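Local coordinates for protein cytokinin riboside 5'-monophosphate phosphoribohydrolase (PDB 5ZBL) that belongs to a family of the SLOG clan and forms a two-subunit assembly of Rossmann-type folds, each built on a parallel beta sheet flanked by helices, at residues P138-D143 against C171-S176; G109-P114 against A180-M185; S25-A30 against Y142-F147; R12-T17 against D44-G49; T33-A38 against D60-S65. All coordinates share one frame; numbering follows the deposited sequence.

Interaction 1. Residues P138-D143 against C171-S176; sequences PVALYD and CLIVES. With EDO (1,2-ethanediol), chain E.
The carbonyl oxygen of E175 is approached by two donors of the partner strand: D143 N gives E175 O a hydrogen bond of 2.7 Å, and Y142 CA turns its hydrogen to the same oxygen. This is the last rung of a parallel ladder between strands 139-142 and 173-175 at the margin of a Rossmann-type sheet. The bond is nearly straight at the hydrogen, 168°, yet the nitrogen stands 44° above the carbonyl plane, off the lone pairs. Earlier in the ladder L141 bonds twice, its N giving to I173 O at 2.8 Å and its O receiving E175 N at 3.0 Å. A water bridges V139 N and C171 O.

On one face the small A140 puts its CB 3.8 Å from I173 CB, and the longer branch of I173 reaches back to P138; I173 also touches M185 of helix 178-186. On the other, L141 CG is anti to the carbonyl carbon (chi1 -53°), which sends CD1 toward V174 CG2 and to 4.0 Å from L172 CD2, the two leucines crossing at about a right angle. L152 of helix 149-160 packs on all three. Where the strands end, an ethanediol, probably from the crystallisation liquor, spans two carboxylates: its O2 gives to D143 OD2 at 2.6 Å, an oxygen also held by Q149, and its O1 gives to E175 OE2 at 2.9 Å.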
# COMPACT_ATOMS: atom_id res chain seq x y z
N PRO A 138 -14.74 -2.38 9.72
CA PRO A 138 -15.00 -2.92 8.37
C PRO A 138 -14.23 -2.18 7.28
O PRO A 138 -14.09 -0.96 7.36
CB PRO A 138 -16.49 -2.71 8.18
CG PRO A 138 -16.87 -1.66 9.16
CD PRO A 138 -15.93 -1.75 10.33
N VAL A 139 -13.70 -2.93 6.33
CA VAL A 139 -13.03 -2.38 5.13
C VAL A 139 -13.86 -2.81 3.94
O VAL A 139 -14.19 -4.00 3.81
CB VAL A 139 -11.61 -2.88 5.01
CG1 VAL A 139 -10.91 -2.27 3.78
CG2 VAL A 139 -10.86 -2.55 6.28
N ALA A 140 -14.24 -1.85 3.11
CA ALA A 140 -15.11 -2.12 1.97
C ALA A 140 -14.48 -1.63 0.68
O ALA A 140 -13.93 -0.53 0.63
CB ALA A 140 -16.45 -1.47 2.18
N LEU A 141 -14.59 -2.45 -0.36
CA LEU A 141 -14.15 -2.08 -1.70
C LEU A 141 -15.38 -1.71 -2.52
O LEU A 141 -16.24 -2.54 -2.76
CB LEU A 141 -13.39 -3.23 -2.33
CG LEU A 141 -12.23 -3.84 -1.56
CD1 LEU A 141 -11.59 -4.92 -2.42
CD2 LEU A 141 -11.23 -2.77 -1.16
N TYR A 142 -15.46 -0.45 -2.92
CA TYR A 142 -16.56 0.04 -3.72
C TYR A 142 -16.22 -0.32 -5.17
O TYR A 142 -15.42 0.38 -5.84
CB TYR A 142 -16.74 1.55 -3.49
CG TYR A 142 -17.95 2.25 -4.13
CD1 TYR A 142 -19.17 1.60 -4.29
CD2 TYR A 142 -17.85 3.57 -4.55
CE1 TYR A 142 -20.25 2.26 -4.83
CE2 TYR A 142 -18.92 4.24 -5.09
CZ TYR A 142 -20.13 3.58 -5.24
OH TYR A 142 -21.25 4.23 -5.80
N ASP A 143 -16.86 -1.38 -5.66
CA ASP A 143 -16.46 -2.03 -6.90
C ASP A 143 -17.09 -1.42 -8.18
O ASP A 143 -17.73 -2.10 -8.97
CB ASP A 143 -16.75 -3.52 -6.77
CG ASP A 143 -15.97 -4.38 -7.75
OD1 ASP A 143 -14.85 -4.00 -8.17
OD2 ASP A 143 -16.50 -5.48 -8.05
N CYS A 171 -13.64 -11.61 5.39
CA CYS A 171 -14.55 -10.64 6.07
C CYS A 171 -14.54 -9.26 5.36
O CYS A 171 -15.02 -8.24 5.88
CB CYS A 171 -14.14 -10.52 7.54
SG CYS A 171 -12.39 -10.92 7.79
N LEU A 172 -14.00 -9.27 4.15
CA LEU A 172 -13.84 -8.10 3.31
C LEU A 172 -15.15 -7.78 2.58
O LEU A 172 -15.68 -8.63 1.89
CB LEU A 172 -12.74 -8.43 2.27
CG LEU A 172 -12.51 -7.38 1.20
CD1 LEU A 172 -12.16 -6.06 1.87
CD2 LEU A 172 -11.42 -7.86 0.26
N ILE A 173 -15.65 -6.55 2.71
CA ILE A 173 -16.86 -6.16 1.97
C ILE A 173 -16.46 -5.72 0.57
O ILE A 173 -15.53 -4.97 0.41
CB ILE A 173 -17.65 -5.06 2.69
CG1 ILE A 173 -18.09 -5.53 4.10
CG2 ILE A 173 -18.87 -4.67 1.92
CD1 ILE A 173 -18.17 -4.38 5.07
N VAL A 174 -17.13 -6.25 -0.44
CA VAL A 174 -16.93 -5.86 -1.84
C VAL A 174 -18.30 -5.61 -2.50
O VAL A 174 -19.07 -6.52 -2.65
CB VAL A 174 -16.23 -6.98 -2.63
CG1 VAL A 174 -15.98 -6.56 -4.09
CG2 VAL A 174 -14.94 -7.39 -1.91
N GLU A 175 -18.63 -4.37 -2.89
CA GLU A 175 -19.94 -4.13 -3.51
C GLU A 175 -19.88 -3.04 -4.58
O GLU A 175 -19.16 -2.11 -4.44
CB GLU A 175 -20.98 -3.76 -2.46
CG GLU A 175 -21.31 -4.79 -1.38
CD GLU A 175 -21.84 -6.17 -1.84
OE1 GLU A 175 -21.78 -7.08 -0.98
OE2 GLU A 175 -22.30 -6.36 -3.00
N SER A 176 -20.61 -3.21 -5.67
CA SER A 176 -20.74 -2.19 -6.69
C SER A 176 -21.86 -1.24 -6.32
O SER A 176 -21.86 -0.10 -6.77
CB SER A 176 -21.04 -2.81 -8.05
OG SER A 176 -22.18 -3.65 -7.93
C1 EDO E . -20.81 -7.23 -6.40
O1 EDO E . -21.28 -7.91 -5.23
C2 EDO E . -19.39 -6.69 -6.16
O2 EDO E . -18.59 -6.82 -7.34
O HOH W 1 -13.63 -6.07 6.76

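Interaction 2. Residues G109-P114 against A180-M185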
# COMPACT_ATOMS: atom_id res chain seq x y z
N GLY A 109 -14.99 3.16 9.93
CA GLY A 109 -14.88 2.18 8.85
C GLY A 109 -14.19 2.82 7.65
O GLY A 109 -14.04 4.05 7.63
N PHE A 110 -13.81 1.99 6.69
CA PHE A 110 -12.97 2.36 5.55
C PHE A 110 -13.64 1.93 4.26
O PHE A 110 -14.15 0.80 4.17
CB PHE A 110 -11.63 1.67 5.67
CG PHE A 110 -10.84 2.06 6.89
CD1 PHE A 110 -10.21 3.29 6.95
CD2 PHE A 110 -10.73 1.20 7.96
CE1 PHE A 110 -9.51 3.67 8.08
CE2 PHE A 110 -10.01 1.56 9.11
CZ PHE A 110 -9.42 2.79 9.17
N ILE A 111 -13.65 2.83 3.27
CA ILE A 111 -14.07 2.53 1.91
C ILE A 111 -12.94 2.93 0.96
O ILE A 111 -12.38 4.02 1.04
CB ILE A 111 -15.31 3.31 1.54
CG1 ILE A 111 -16.49 2.95 2.46
CG2 ILE A 111 -15.79 3.01 0.12
CD1 ILE A 111 -17.68 3.89 2.27
N ALA A 112 -12.60 2.02 0.05
CA ALA A 112 -11.65 2.31 -0.98
C ALA A 112 -12.46 2.34 -2.29
O ALA A 112 -13.12 1.35 -2.66
CB ALA A 112 -10.52 1.29 -1.01
N MET A 113 -12.44 3.52 -2.92
CA MET A 113 -13.05 3.74 -4.20
C MET A 113 -11.93 3.65 -5.24
O MET A 113 -10.76 3.64 -4.89
CB MET A 113 -13.68 5.13 -4.24
CG MET A 113 -14.68 5.44 -3.13
SD MET A 113 -15.88 6.75 -3.55
CE MET A 113 -14.83 8.02 -4.24
N PRO A 114 -12.28 3.65 -6.52
CA PRO A 114 -11.23 3.70 -7.52
C PRO A 114 -10.22 4.81 -7.26
O PRO A 114 -10.56 5.88 -6.75
CB PRO A 114 -12.00 3.99 -8.80
CG PRO A 114 -13.31 3.29 -8.57
CD PRO A 114 -13.62 3.56 -7.14
N ALA A 180 -25.90 -1.48 -0.85
CA ALA A 180 -25.39 -2.76 -0.38
C ALA A 180 -24.06 -2.63 0.39
O ALA A 180 -23.85 -3.33 1.38
CB ALA A 180 -25.25 -3.71 -1.54
N LEU A 181 -23.20 -1.71 -0.06
CA LEU A 181 -21.93 -1.40 0.56
C LEU A 181 -22.03 -0.81 1.96
O LEU A 181 -21.33 -1.26 2.88
CB LEU A 181 -21.13 -0.42 -0.31
CG LEU A 181 -19.66 -0.20 0.16
CD1 LEU A 181 -18.70 -0.04 -1.00
CD2 LEU A 181 -19.55 1.00 1.07
N LEU A 182 -22.86 0.22 2.12
CA LEU A 182 -23.06 0.86 3.43
C LEU A 182 -23.83 -0.05 4.36
O LEU A 182 -23.50 -0.14 5.55
CB LEU A 182 -23.78 2.19 3.31
CG LEU A 182 -22.89 3.27 2.66
CD1 LEU A 182 -23.72 4.42 2.12
CD2 LEU A 182 -21.85 3.77 3.65
N LYS A 183 -24.84 -0.72 3.82
CA LYS A 183 -25.61 -1.70 4.61
C LYS A 183 -24.71 -2.76 5.20
O LYS A 183 -24.82 -3.08 6.37
CB LYS A 183 -26.70 -2.37 3.78
CG LYS A 183 -27.55 -3.37 4.55
CD LYS A 183 -28.93 -3.52 3.93
CE LYS A 183 -29.89 -4.24 4.88
NZ LYS A 183 -30.00 -5.69 4.56
N ALA A 184 -23.81 -3.30 4.38
CA ALA A 184 -22.89 -4.32 4.87
C ALA A 184 -21.95 -3.79 5.97
O ALA A 184 -21.64 -4.54 6.89
CB ALA A 184 -22.10 -4.93 3.71
N MET A 185 -21.49 -2.53 5.84
CA MET A 185 -20.63 -1.87 6.84
C MET A 185 -21.42 -1.56 8.15
O MET A 185 -20.85 -1.61 9.24
CB MET A 185 -20.00 -0.56 6.27
CG MET A 185 -18.95 -0.73 5.15
SD MET A 185 -18.33 0.84 4.45
CE MET A 185 -17.23 1.28 5.78
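L181 is the first residue of 180-185 to reach strand 110-112, its CD2 lying 3.6 Å from I111 CD1. With CG anti to the backbone N (chi1 -171°), the leucine leans from the helix to the strand, and the two branched side chains meet at a slant. L182, one step on, points along the flank of the helix, and its CD2 comes back to only 4.4 Å from I111 CD1. The other branch, CD1, packs on T37 of helix 25-40, so this residue links two helices over the sheet.

A turn after L181, M185 makes the more extensive contact. Its SD rests 3.4 Å from I111 CG1, and the bend at chi3 (77°) carries the methyl past I111 to the backbone, where M185 CE is 3.5 Å from F110 O. G109 has no side chain, which leaves room for that methyl. I111 suits the centre of this patch because its longer branch is extended and offers CG1 and CD1 in succession to sulfur and leucine.

The helix runs back against the strand at 153°, its axis 10.7 Å away, as expected of a helix layered on one face of a Rossmann-type sheet. No hydrogen bond crosses the interface. Adhesion therefore rests on dispersion and close fit between buried apolar groups, with the polar backbone bonded within helix and sheet.

Interaction 3. Residues S25-A30 against Y142-F147. With EDO (1,2-ethanediol), chain E.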
# COMPACT_ATOMS: atom_id res chain seq x y z
N SER A 25 -17.04 9.26 -16.73
CA SER A 25 -17.84 9.98 -15.73
C SER A 25 -18.53 9.07 -14.73
O SER A 25 -19.16 9.56 -13.82
CB SER A 25 -18.92 10.81 -16.42
OG SER A 25 -20.00 9.96 -16.75
N LEU A 26 -18.52 7.75 -14.99
CA LEU A 26 -19.15 6.77 -14.13
C LEU A 26 -18.60 6.84 -12.71
O LEU A 26 -19.37 6.68 -11.75
CB LEU A 26 -18.92 5.36 -14.68
CG LEU A 26 -19.42 4.18 -13.83
CD1 LEU A 26 -20.91 4.30 -13.48
CD2 LEU A 26 -19.14 2.88 -14.56
N TYR A 27 -17.30 7.08 -12.60
CA TYR A 27 -16.60 7.07 -11.32
C TYR A 27 -17.09 8.23 -10.45
O TYR A 27 -17.43 8.02 -9.26
CB TYR A 27 -15.08 7.14 -11.55
CG TYR A 27 -14.52 6.05 -12.47
CD1 TYR A 27 -14.72 4.72 -12.19
CD2 TYR A 27 -13.80 6.37 -13.60
CE1 TYR A 27 -14.24 3.74 -13.02
CE2 TYR A 27 -13.32 5.40 -14.44
CZ TYR A 27 -13.56 4.08 -14.14
OH TYR A 27 -13.07 3.10 -14.97
N THR A 28 -17.13 9.42 -11.06
CA THR A 28 -17.74 10.61 -10.46
C THR A 28 -19.16 10.37 -10.00
O THR A 28 -19.53 10.72 -8.86
CB THR A 28 -17.72 11.81 -11.42
OG1 THR A 28 -16.38 12.25 -11.63
CG2 THR A 28 -18.54 13.00 -10.86
N GLN A 29 -19.98 9.79 -10.86
CA GLN A 29 -21.39 9.62 -10.51
C GLN A 29 -21.51 8.61 -9.39
O GLN A 29 -22.36 8.76 -8.50
CB GLN A 29 -22.22 9.17 -11.70
CG GLN A 29 -22.31 10.17 -12.87
CD GLN A 29 -22.74 9.50 -14.18
OE1 GLN A 29 -23.44 8.48 -14.16
NE2 GLN A 29 -22.29 10.05 -15.32
N ALA A 30 -20.67 7.56 -9.44
CA ALA A 30 -20.69 6.51 -8.43
C ALA A 30 -20.28 7.09 -7.11
O ALA A 30 -20.78 6.65 -6.10
CB ALA A 30 -19.78 5.35 -8.80
N TYR A 142 -15.46 -0.45 -2.92
CA TYR A 142 -16.56 0.04 -3.72
C TYR A 142 -16.22 -0.32 -5.17
O TYR A 142 -15.42 0.38 -5.84
CB TYR A 142 -16.74 1.55 -3.49
CG TYR A 142 -17.95 2.25 -4.13
CD1 TYR A 142 -19.17 1.60 -4.29
CD2 TYR A 142 -17.85 3.57 -4.55
CE1 TYR A 142 -20.25 2.26 -4.83
CE2 TYR A 142 -18.92 4.24 -5.09
CZ TYR A 142 -20.13 3.58 -5.24
OH TYR A 142 -21.25 4.23 -5.80
N ASP A 143 -16.86 -1.38 -5.66
CA ASP A 143 -16.46 -2.03 -6.90
C ASP A 143 -17.09 -1.42 -8.18
O ASP A 143 -17.73 -2.10 -8.97
CB ASP A 143 -16.75 -3.52 -6.77
CG ASP A 143 -15.97 -4.38 -7.75
OD1 ASP A 143 -14.85 -4.00 -8.17
OD2 ASP A 143 -16.50 -5.48 -8.05
N VAL A 144 -16.86 -0.13 -8.38
CA VAL A 144 -17.47 0.60 -9.49
C VAL A 144 -16.92 0.03 -10.79
O VAL A 144 -15.72 0.15 -11.01
CB VAL A 144 -17.14 2.10 -9.47
CG1 VAL A 144 -17.70 2.79 -10.68
CG2 VAL A 144 -17.71 2.75 -8.23
N ASP A 145 -17.79 -0.60 -11.60
CA ASP A 145 -17.46 -1.21 -12.90
C ASP A 145 -16.42 -2.38 -12.81
O ASP A 145 -15.56 -2.58 -13.68
CB ASP A 145 -17.02 -0.12 -13.87
CG ASP A 145 -16.93 -0.61 -15.32
OD1 ASP A 145 -17.82 -1.39 -15.77
OD2 ASP A 145 -15.95 -0.20 -16.01
N GLY A 146 -16.53 -3.15 -11.73
CA GLY A 146 -15.59 -4.21 -11.41
C GLY A 146 -14.14 -3.73 -11.25
O GLY A 146 -13.23 -4.51 -11.49
N PHE A 147 -13.95 -2.48 -10.81
CA PHE A 147 -12.61 -1.92 -10.58
C PHE A 147 -11.68 -2.79 -9.71
O PHE A 147 -10.50 -2.94 -9.98
CB PHE A 147 -12.73 -0.56 -9.91
CG PHE A 147 -11.42 0.08 -9.64
CD1 PHE A 147 -10.76 -0.15 -8.44
CD2 PHE A 147 -10.86 0.93 -10.56
CE1 PHE A 147 -9.53 0.40 -8.19
CE2 PHE A 147 -9.64 1.52 -10.31
CZ PHE A 147 -8.97 1.25 -9.14
C1 EDO E . -20.81 -7.23 -6.40
O1 EDO E . -21.28 -7.91 -5.23
C2 EDO E . -19.39 -6.69 -6.16
O2 EDO E . -18.59 -6.82 -7.34
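V144 is the bump of this contact, and the hollow it fills lies on helix 25-40 among L26, Y27 and A30. Its CG1, anti to the backbone N (chi1 176°), enters between them: V144 CG1 is 3.8 Å from L26 CG and 3.9 Å from Y27 CD1, and it touches the A30 methyl as well. The second branch goes to the neighbouring dip, where V144 CG2 presses on A30 CB at 3.4 Å, tighter than usual, and lies over the rim of one face of the Y142 ring. A beta-branched valine suits the place because its two methyls fill two adjoining depressions, and the small A30 methyl keeps the helix surface shallow there.

L26 and V144 pass side by side pointing opposite ways, and L26 CD2 lies 3.7 Å from D145 CB. Y142 reaches across with its phenol. Y142 OH donates to A30 O over a very short 2.5 Å, a length that is doubtful in detail, with the oxygen at the ring edge and near its plane.

The loop leaves strand 139-142 through an inverse gamma turn centred on D143 and leads to helix 149-160. L181 of helix 178-186 packs on Y142, while R161 of the second subunit forms a salt bridge with D145 and a hydrogen bond with Y27 OH, setting the contact beside the dimer interface.

Interaction 4. Residues R12-T17 against D44-G49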
# COMPACT_ATOMS: atom_id res chain seq x y z
N ARG A 12 -18.89 7.68 10.97
CA ARG A 12 -18.02 8.22 9.95
C ARG A 12 -17.41 7.13 9.14
O ARG A 12 -17.07 6.07 9.67
CB ARG A 12 -16.92 9.05 10.58
CG ARG A 12 -17.39 10.43 11.04
CD ARG A 12 -16.75 10.83 12.34
NE ARG A 12 -17.15 9.87 13.38
CZ ARG A 12 -16.45 9.55 14.47
NH1 ARG A 12 -15.25 10.10 14.70
NH2 ARG A 12 -16.96 8.66 15.33
N VAL A 13 -17.26 7.40 7.86
CA VAL A 13 -16.43 6.55 7.02
C VAL A 13 -15.25 7.30 6.47
O VAL A 13 -15.38 8.44 5.94
CB VAL A 13 -17.17 5.91 5.83
CG1 VAL A 13 -18.19 4.89 6.34
CG2 VAL A 13 -17.76 6.98 4.89
N THR A 14 -14.10 6.63 6.53
CA THR A 14 -12.86 7.17 6.00
C THR A 14 -12.79 6.67 4.58
O THR A 14 -12.91 5.48 4.35
CB THR A 14 -11.64 6.71 6.81
OG1 THR A 14 -11.73 7.27 8.11
CG2 THR A 14 -10.33 7.17 6.21
N VAL A 15 -12.65 7.58 3.64
CA VAL A 15 -12.69 7.20 2.24
C VAL A 15 -11.36 7.39 1.54
O VAL A 15 -10.77 8.45 1.63
CB VAL A 15 -13.80 7.91 1.49
CG1 VAL A 15 -13.80 7.49 0.02
CG2 VAL A 15 -15.14 7.53 2.11
N PHE A 16 -10.87 6.34 0.89
CA PHE A 16 -9.64 6.45 0.09
C PHE A 16 -10.05 6.50 -1.37
O PHE A 16 -10.81 5.60 -1.82
CB PHE A 16 -8.73 5.23 0.29
CG PHE A 16 -8.43 4.89 1.73
CD1 PHE A 16 -8.09 5.87 2.65
CD2 PHE A 16 -8.38 3.56 2.14
CE1 PHE A 16 -7.79 5.55 3.97
CE2 PHE A 16 -8.03 3.23 3.46
CZ PHE A 16 -7.75 4.22 4.37
N THR A 17 -9.56 7.48 -2.12
CA THR A 17 -9.87 7.54 -3.53
C THR A 17 -8.90 8.40 -4.34
O THR A 17 -8.11 9.14 -3.82
CB THR A 17 -11.31 8.04 -3.71
OG1 THR A 17 -11.74 7.87 -5.07
CG2 THR A 17 -11.46 9.50 -3.26
N ASP A 44 -21.03 10.62 8.00
CA ASP A 44 -20.12 11.64 7.49
C ASP A 44 -18.77 11.14 6.94
O ASP A 44 -18.38 10.00 7.16
CB ASP A 44 -19.90 12.68 8.57
CG ASP A 44 -21.19 13.47 8.88
OD1 ASP A 44 -21.93 13.86 7.91
OD2 ASP A 44 -21.44 13.67 10.08
N LEU A 45 -18.09 12.03 6.24
CA LEU A 45 -16.86 11.76 5.48
C LEU A 45 -15.58 12.12 6.24
O LEU A 45 -15.42 13.24 6.74
CB LEU A 45 -16.88 12.54 4.15
CG LEU A 45 -15.63 12.47 3.25
CD1 LEU A 45 -15.30 11.02 2.94
CD2 LEU A 45 -15.81 13.22 1.96
N VAL A 46 -14.66 11.19 6.31
CA VAL A 46 -13.30 11.51 6.67
C VAL A 46 -12.49 11.12 5.45
O VAL A 46 -12.65 9.99 4.94
CB VAL A 46 -12.80 10.69 7.84
CG1 VAL A 46 -11.39 11.11 8.18
CG2 VAL A 46 -13.73 10.88 9.06
N TYR A 47 -11.66 12.04 4.98
CA TYR A 47 -10.82 11.76 3.79
C TYR A 47 -9.55 12.60 3.84
O TYR A 47 -9.33 13.35 4.79
CB TYR A 47 -11.62 11.95 2.50
CG TYR A 47 -11.63 13.38 1.98
CD1 TYR A 47 -11.96 14.44 2.80
CD2 TYR A 47 -11.34 13.66 0.66
CE1 TYR A 47 -11.94 15.74 2.34
CE2 TYR A 47 -11.33 14.95 0.19
CZ TYR A 47 -11.61 15.99 1.04
OH TYR A 47 -11.62 17.29 0.57
N GLY A 48 -8.70 12.45 2.82
CA GLY A 48 -7.40 13.04 2.83
C GLY A 48 -7.33 14.51 2.48
O GLY A 48 -6.22 15.03 2.32
N GLY A 49 -8.46 15.20 2.34
CA GLY A 49 -8.50 16.68 2.18
C GLY A 49 -8.26 17.37 0.82
O GLY A 49 -8.10 18.62 0.74
O HOH W 2 -9.00 10.44 1.02
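V13 is bonded to strand 44-47 through both its polar backbone atoms: V13 N gives to D44 O at 2.9 Å, meeting that carbonyl almost head-on, and V13 O receives V46 N at 2.9 Å. The next rung is shorter, V15 N to V46 O at 2.7 Å, and T14 CA adds a C-H contact to the same oxygen. The strands pair in parallel, R12 with D44, V13 with L45 and T14 with V46.

Side chains form the next layer. V15 CG2 meets L45 CD1 at 3.6 Å, the two crossing at about a right angle; branched aliphatic groups suit this buried face because they need no polar partner. On the face of R12, T14 and V46, T14 OG1 lies 3.6 Å from V46 CB, and its polarity is met by M103 O. The side chains of R12 and D44 touch only through CG and CB, since their charged ends diverge: the guanidinium pairs with D108, and D44 OD1 accepts from E68 N.

Where the strands part, a water donates to V15 O and accepts from G48 N, each at 2.7 Å. Y47 CG sits between its backbone N and carbonyl carbon (chi1 87°), which brings one ring face to G49 N; its hydroxyl bonds G50 O in the glycine-rich turn.

Strand 12-16 lies inside the sheet, between 44-47 and 110-112. Helix 25-40 connects the first two in a beta-alpha-beta unit, and F62 of helix 53-64 packs on L45.

Interaction 5. Residues T33-A38 against D60-S65; sequences TLAKTA and DAFLES
A35 sits where segments 33-38 and 60-65 come closest, and A61 and F62 both press on its methyl. A35 CB is 3.4 Å from A61 CB, tighter than ordinary van der Waals contact, and lies 3.5 Å from F62 CD1. Small residues on both helices allow this approach: the axes of the short segments come within 8.3 Å of each other.

F62 supplies the broad surface. Its ring slides under helix 25-40, so that A35 CA stands over one face as a CH-pi donor, 4.0 Å from the ring centroid and 29° off the normal. The far end of the ring reaches the next turn, where A38 CB is 3.7 Å from F62 CZ. To lie this way the ring turns about its first bond to chi1 -94°, well off a staggered position, consistent with some torsional strain. The ring also reaches the backbone of D44 and L45, so a flat apolar group lies between helix and sheet.

S65 closes the outer margin. Its hydroxyl folds back onto its own helix, S65 OG giving to A61 O over a suspiciously short 2.5 Å. S65 OG also lies 4.0 Å from K36 CA, beside the aliphatic stem of this exposed lysine.

The two helices run in the same general direction, 38° apart. They follow strands 12-16 and 44-47 as successive crossovers, and such side-by-side packing on one face of a parallel sheet is characteristic of the Rossmann-type fold.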
# COMPACT_ATOMS: atom_id res chain seq x y z
N THR A 33 -23.35 9.16 -5.79
CA THR A 33 -24.41 8.27 -5.28
C THR A 33 -24.02 7.70 -3.94
O THR A 33 -24.88 7.49 -3.06
CB THR A 33 -24.74 7.11 -6.26
OG1 THR A 33 -24.69 7.60 -7.59
CG2 THR A 33 -26.14 6.64 -6.05
N LEU A 34 -22.73 7.41 -3.80
CA LEU A 34 -22.22 6.87 -2.54
C LEU A 34 -22.35 7.91 -1.39
O LEU A 34 -22.88 7.61 -0.31
CB LEU A 34 -20.79 6.38 -2.75
CG LEU A 34 -20.09 5.80 -1.52
CD1 LEU A 34 -20.88 4.65 -0.87
CD2 LEU A 34 -18.68 5.39 -1.91
N ALA A 35 -21.87 9.12 -1.66
CA ALA A 35 -22.00 10.25 -0.73
C ALA A 35 -23.44 10.51 -0.25
O ALA A 35 -23.67 10.75 0.94
CB ALA A 35 -21.46 11.50 -1.41
N LYS A 36 -24.39 10.51 -1.19
CA LYS A 36 -25.82 10.75 -0.88
C LYS A 36 -26.44 9.68 0.04
O LYS A 36 -27.17 10.00 0.99
CB LYS A 36 -26.63 10.88 -2.21
CG LYS A 36 -28.15 11.09 -2.10
CD LYS A 36 -28.56 12.27 -1.20
CE LYS A 36 -29.91 12.88 -1.57
NZ LYS A 36 -29.88 14.35 -1.34
N THR A 37 -26.18 8.42 -0.29
CA THR A 37 -26.60 7.28 0.50
C THR A 37 -26.05 7.40 1.90
O THR A 37 -26.78 7.20 2.89
CB THR A 37 -26.07 5.98 -0.12
OG1 THR A 37 -26.41 5.98 -1.49
CG2 THR A 37 -26.66 4.73 0.54
N ALA A 38 -24.76 7.72 2.01
CA ALA A 38 -24.15 7.81 3.33
C ALA A 38 -24.78 8.92 4.16
O ALA A 38 -25.11 8.69 5.32
CB ALA A 38 -22.63 7.98 3.23
N ASP A 60 -17.23 17.21 -2.03
CA ASP A 60 -18.31 18.08 -2.51
C ASP A 60 -19.68 17.47 -2.42
O ASP A 60 -20.64 18.21 -2.20
CB ASP A 60 -18.10 18.45 -3.99
CG ASP A 60 -16.98 19.49 -4.20
OD1 ASP A 60 -16.46 20.05 -3.19
OD2 ASP A 60 -16.64 19.76 -5.37
N ALA A 61 -19.79 16.17 -2.67
CA ALA A 61 -21.09 15.52 -2.69
C ALA A 61 -21.65 15.31 -1.31
O ALA A 61 -22.90 15.37 -1.13
CB ALA A 61 -21.06 14.21 -3.48
N PHE A 62 -20.78 15.08 -0.32
CA PHE A 62 -21.23 14.92 1.08
C PHE A 62 -21.69 16.29 1.56
O PHE A 62 -22.73 16.44 2.23
CB PHE A 62 -20.11 14.42 2.01
CG PHE A 62 -20.06 12.93 2.23
CD1 PHE A 62 -19.39 12.10 1.33
CD2 PHE A 62 -20.54 12.36 3.40
CE1 PHE A 62 -19.26 10.74 1.57
CE2 PHE A 62 -20.43 10.99 3.63
CZ PHE A 62 -19.76 10.19 2.72
N LEU A 63 -20.88 17.29 1.25
CA LEU A 63 -21.20 18.67 1.60
C LEU A 63 -22.54 19.09 0.98
O LEU A 63 -23.46 19.46 1.71
CB LEU A 63 -20.09 19.62 1.17
CG LEU A 63 -18.80 19.51 1.98
CD1 LEU A 63 -17.77 20.44 1.34
CD2 LEU A 63 -19.02 19.84 3.47
N GLU A 64 -22.66 18.93 -0.33
CA GLU A 64 -23.85 19.38 -1.04
C GLU A 64 -25.12 18.61 -0.76
O GLU A 64 -26.16 19.08 -1.13
CB GLU A 64 -23.60 19.40 -2.55
CG GLU A 64 -22.66 20.52 -2.92
CD GLU A 64 -22.10 20.41 -4.32
OE1 GLU A 64 -22.62 19.60 -5.12
OE2 GLU A 64 -21.17 21.19 -4.61
N SER A 65 -25.04 17.42 -0.16
CA SER A 65 -26.21 16.69 0.33
C SER A 65 -26.61 17.03 1.76
O SER A 65 -27.55 16.43 2.29
CB SER A 65 -25.97 15.18 0.30
OG SER A 65 -25.28 14.74 -0.83

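Overall arrangement
From the N terminus, interaction 4 opens first, and its return at 44-49 closes the first beta-alpha-beta unit. Interactions 3 and 5 both start on helix 25-40 within that loop and end beyond it, so each crosses interaction 4. Interaction 5 closes at 60-65, joining consecutive helices, well inside the long span of interaction 3, which ends only at 142-147. Interaction 2 opens at 109-114 and crosses interaction 3. It encloses interaction 1, whose first segment shares Y142 and D143 with interaction 3, and closes last, at 180-185. Interactions 4 and 1 tie neighbouring strands, interaction 2 lays the last helix on the sheet, and interactions 3 and 5 join helix 25-40 to the loop after strand 139-142 and to helix 53-64.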